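Local coordinates for necrotic enteritis toxin B (Clostridium perfringens, PDB 4I0N), which probably damages host cell membranes by assembling into a pore, as a toxin of the alpha-hemolysin and leukocidin family, at residues I70-Y76 / N201-F206. Residues are numbered along the deposited sequence; the frame is centred on the assembly and turned at random.
Sequences IFGSKYY and NGDKNF
The amide N of G202 is shared by two carbonyls of the turn at S73–Y76, a compact example of how a loop can be docked through its backbone. S73 O is the nearer acceptor, 2.8 Å from G202 N, but the N-H...O angle of only 125° makes the bond weak; K74 O, at 3.3 Å from the same N, accepts a second weak bond that is somewhat straighter. K74 and Y75 take the backbone angles of a type I turn, which brings both carbonyls to the one N-H, and a backbone bond from S73 N to Y76 O pairs the residues on either side of these two. That last oxygen also receives the CA-H of G202, 3.4 Å from CA to O and nearly in line at 156°. With no side chain on G202, the two backbones can come this close.

Next along the chain, D203, in the short 3-10 segment, sets its CB against the backbone of G72, 3.8 Å from G72 C. Just before G202, N201 and K74 cross, the amide of N201 resting against the K74 backbone and its OD1 meeting K74 CG at 3.9 Å.

Apolar packing continues at I70, on strand 69-72. With CG1 at chi1 -75°, the CG2 methyl of I70 falls anti to the backbone N and comes obliquely to F206 CD2 at 3.8 Å, while F71 O lies at the edge of the ring, near its plane. M79 touches both I70 and F206, and L252 also packs on F206, joining the loop to strands 76-92 and 236-255. This outlying region is consistent with the rim of the alpha-hemolysin fold. One N-H shared weakly between two carbonyls, a bifurcated bond, and a patch of hydrocarbon imply a junction that relies on close backbone fit, without a salt bridge between the segments.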
ATOM      1  N   ILE A  70     -16.787 -12.239 -10.073  1.00 16.38           N
ATOM      2  CA  ILE A  70     -16.896 -13.176 -11.185  1.00 17.20           C
ATOM      3  C   ILE A  70     -18.287 -13.067 -11.786  1.00 17.88           C
ATOM      4  O   ILE A  70     -19.278 -12.960 -11.045  1.00 17.03           O
ATOM      5  CB  ILE A  70     -16.604 -14.623 -10.720  1.00 17.65           C
ATOM      6  CG1 ILE A  70     -15.093 -14.807 -10.504  1.00 17.48           C
ATOM      7  CG2 ILE A  70     -17.189 -15.675 -11.715  1.00 19.40           C
ATOM      8  CD1 ILE A  70     -14.746 -16.052  -9.703  1.00 21.98           C
ATOM      9  N   PHE A  71     -18.352 -13.050 -13.122  1.00 17.74           N
ATOM     10  CA  PHE A  71     -19.624 -13.068 -13.847  1.00 19.24           C
ATOM     11  C   PHE A  71     -19.511 -14.129 -14.929  1.00 18.99           C
ATOM     12  O   PHE A  71     -18.399 -14.563 -15.282  1.00 18.38           O
ATOM     13  CB  PHE A  71     -19.942 -11.710 -14.491  1.00 20.52           C
ATOM     14  CG  PHE A  71     -19.822 -10.541 -13.550  1.00 23.85           C
ATOM     15  CD1 PHE A  71     -20.944 -10.002 -12.945  1.00 27.70           C
ATOM     16  CD2 PHE A  71     -18.574  -9.981 -13.270  1.00 25.53           C
ATOM     17  CE1 PHE A  71     -20.828  -8.901 -12.064  1.00 28.44           C
ATOM     18  CE2 PHE A  71     -18.452  -8.897 -12.398  1.00 28.34           C
ATOM     19  CZ  PHE A  71     -19.582  -8.360 -11.796  1.00 27.14           C
ATOM     20  N   GLY A  72     -20.644 -14.569 -15.452  1.00 19.14           N
ATOM     21  CA  GLY A  72     -20.565 -15.470 -16.582  1.00 19.06           C
ATOM     22  C   GLY A  72     -21.754 -16.378 -16.771  1.00 19.74           C
ATOM     23  O   GLY A  72     -22.789 -16.261 -16.092  1.00 20.83           O
ATOM     24  N   SER A  73     -21.576 -17.297 -17.706  1.00 18.98           N
ATOM     25  CA  SER A  73     -22.646 -18.104 -18.253  1.00 19.66           C
ATOM     26  C   SER A  73     -21.988 -19.368 -18.782  1.00 19.39           C
ATOM     27  O   SER A  73     -20.795 -19.604 -18.523  1.00 18.09           O
ATOM     28  CB  SER A  73     -23.302 -17.345 -19.403  1.00 20.34           C
ATOM     29  OG  SER A  73     -22.304 -16.982 -20.340  1.00 19.94           O
ATOM     30  N   LYS A  74     -22.754 -20.180 -19.522  1.00 19.49           N
ATOM     31  CA  LYS A  74     -22.230 -21.444 -20.031  1.00 19.89           C
ATOM     32  C   LYS A  74     -20.926 -21.297 -20.822  1.00 19.19           C
ATOM     33  O   LYS A  74     -19.981 -22.048 -20.595  1.00 19.68           O
ATOM     34  CB  LYS A  74     -23.279 -22.176 -20.881  1.00 20.26           C
ATOM     35  CG  LYS A  74     -22.827 -23.551 -21.332  1.00 23.25           C
ATOM     36  CD  LYS A  74     -24.030 -24.421 -21.654  1.00 26.61           C
ATOM     37  CE  LYS A  74     -23.602 -25.714 -22.334  1.00 31.18           C
ATOM     38  NZ  LYS A  74     -22.841 -26.594 -21.419  1.00 34.16           N
ATOM     39  N   TYR A  75     -20.884 -20.338 -21.751  1.00 18.87           N
ATOM     40  CA  TYR A  75     -19.752 -20.223 -22.691  1.00 18.63           C
ATOM     41  C   TYR A  75     -18.816 -19.034 -22.452  1.00 17.54           C
ATOM     42  O   TYR A  75     -17.895 -18.801 -23.227  1.00 17.03           O
ATOM     43  CB  TYR A  75     -20.285 -20.157 -24.120  1.00 19.21           C
ATOM     44  CG  TYR A  75     -21.108 -21.369 -24.509  1.00 22.07           C
ATOM     45  CD1 TYR A  75     -20.500 -22.605 -24.731  1.00 24.71           C
ATOM     46  CD2 TYR A  75     -22.482 -21.274 -24.659  1.00 24.59           C
ATOM     47  CE1 TYR A  75     -21.238 -23.722 -25.096  1.00 27.48           C
ATOM     48  CE2 TYR A  75     -23.238 -22.395 -25.032  1.00 26.44           C
ATOM     49  CZ  TYR A  75     -22.605 -23.605 -25.239  1.00 27.60           C
ATOM     50  OH  TYR A  75     -23.343 -24.700 -25.609  1.00 30.59           O
ATOM     51  N   TYR A  76     -19.067 -18.278 -21.393  1.00 16.93           N
ATOM     52  CA  TYR A  76     -18.374 -17.014 -21.172  1.00 16.47           C
ATOM     53  C   TYR A  76     -18.139 -16.773 -19.680  1.00 15.49           C
ATOM     54  O   TYR A  76     -18.994 -17.076 -18.846  1.00 15.36           O
ATOM     55  CB  TYR A  76     -19.181 -15.864 -21.795  1.00 17.37           C
ATOM     56  CG  TYR A  76     -18.566 -14.504 -21.577  1.00 19.56           C
ATOM     57  CD1 TYR A  76     -17.566 -14.029 -22.428  1.00 21.46           C
ATOM     58  CD2 TYR A  76     -18.972 -13.702 -20.504  1.00 21.42           C
ATOM     59  CE1 TYR A  76     -16.990 -12.777 -22.215  1.00 23.23           C
ATOM     60  CE2 TYR A  76     -18.404 -12.459 -20.284  1.00 22.44           C
ATOM     61  CZ  TYR A  76     -17.415 -12.004 -21.150  1.00 22.20           C
ATOM     62  OH  TYR A  76     -16.848 -10.768 -20.926  1.00 24.72           O
ATOM     63  N   ASN A 201     -18.739 -24.638 -16.665  1.00 22.34           N
ATOM     64  CA  ASN A 201     -19.326 -23.421 -17.224  1.00 21.72           C
ATOM     65  C   ASN A 201     -18.399 -22.223 -16.944  1.00 20.87           C
ATOM     66  O   ASN A 201     -17.546 -22.297 -16.053  1.00 20.22           O
ATOM     67  CB  ASN A 201     -20.699 -23.150 -16.613  1.00 22.14           C
ATOM     68  CG  ASN A 201     -21.784 -24.083 -17.150  1.00 23.85           C
ATOM     69  OD1 ASN A 201     -21.525 -25.001 -17.928  1.00 24.25           O
ATOM     70  ND2 ASN A 201     -23.005 -23.834 -16.736  1.00 27.59           N
ATOM     71  N   GLY A 202     -18.574 -21.136 -17.697  1.00 20.73           N
ATOM     72  CA  GLY A 202     -17.709 -19.944 -17.585  1.00 19.90           C
ATOM     73  C   GLY A 202     -17.608 -19.360 -16.188  1.00 19.97           C
ATOM     74  O   GLY A 202     -16.496 -19.144 -15.671  1.00 19.77           O
ATOM     75  N   ASP A 203     -18.750 -19.115 -15.550  1.00 19.90           N
ATOM     76  CA  ASP A 203     -18.719 -18.555 -14.191  1.00 20.12           C
ATOM     77  C   ASP A 203     -18.201 -19.528 -13.132  1.00 19.38           C
ATOM     78  O   ASP A 203     -17.978 -19.143 -11.974  1.00 19.39           O
ATOM     79  CB  ASP A 203     -20.077 -17.949 -13.791  1.00 20.62           C
ATOM     80  CG  ASP A 203     -21.192 -18.970 -13.741  1.00 23.47           C
ATOM     81  OD1 ASP A 203     -21.117 -20.019 -14.432  1.00 24.08           O
ATOM     82  OD2 ASP A 203     -22.168 -18.708 -12.996  1.00 26.73           O
ATOM     83  N   LYS A 204     -18.012 -20.789 -13.526  1.00 18.71           N
ATOM     84  CA  LYS A 204     -17.511 -21.806 -12.624  1.00 18.87           C
ATOM     85  C   LYS A 204     -16.096 -22.244 -12.985  1.00 18.36           C
ATOM     86  O   LYS A 204     -15.603 -23.243 -12.440  1.00 18.76           O
ATOM     87  CB  LYS A 204     -18.437 -23.031 -12.625  1.00 20.18           C
ATOM     88  CG  LYS A 204     -19.833 -22.770 -12.069  1.00 21.57           C
ATOM     89  CD  LYS A 204     -19.738 -22.070 -10.722  1.00 24.85           C
ATOM     90  N   ASN A 205     -15.443 -21.502 -13.885  1.00 16.86           N
ATOM     91  CA  ASN A 205     -14.161 -21.957 -14.436  1.00 16.16           C
ATOM     92  C   ASN A 205     -12.949 -21.101 -14.078  1.00 15.88           C
ATOM     93  O   ASN A 205     -11.939 -21.129 -14.779  1.00 14.68           O
ATOM     94  CB  ASN A 205     -14.214 -22.157 -15.956  1.00 16.23           C
ATOM     95  CG  ASN A 205     -13.087 -23.076 -16.448  1.00 16.53           C
ATOM     96  OD1 ASN A 205     -12.665 -23.970 -15.713  1.00 18.23           O
ATOM     97  ND2 ASN A 205     -12.590 -22.850 -17.665  1.00 16.19           N
ATOM     98  N   PHE A 206     -13.063 -20.361 -12.979  1.00 15.17           N
ATOM     99  CA  PHE A 206     -11.967 -19.561 -12.478  1.00 15.25           C
ATOM    100  C   PHE A 206     -11.367 -20.200 -11.233  1.00 16.56           C
ATOM    101  O   PHE A 206     -12.064 -20.909 -10.488  1.00 17.11           O
ATOM    102  CB  PHE A 206     -12.460 -18.144 -12.173  1.00 14.89           C
ATOM    103  CG  PHE A 206     -12.889 -17.383 -13.397  1.00 14.28           C
ATOM    104  CD1 PHE A 206     -11.945 -16.944 -14.325  1.00 12.90           C
ATOM    105  CD2 PHE A 206     -14.237 -17.084 -13.609  1.00 13.59           C
ATOM    106  CE1 PHE A 206     -12.331 -16.233 -15.463  1.00 12.88           C
ATOM    107  CE2 PHE A 206     -14.641 -16.385 -14.754  1.00 14.25           C
ATOM    108  CZ  PHE A 206     -13.694 -15.955 -15.677  1.00 12.57           C
TER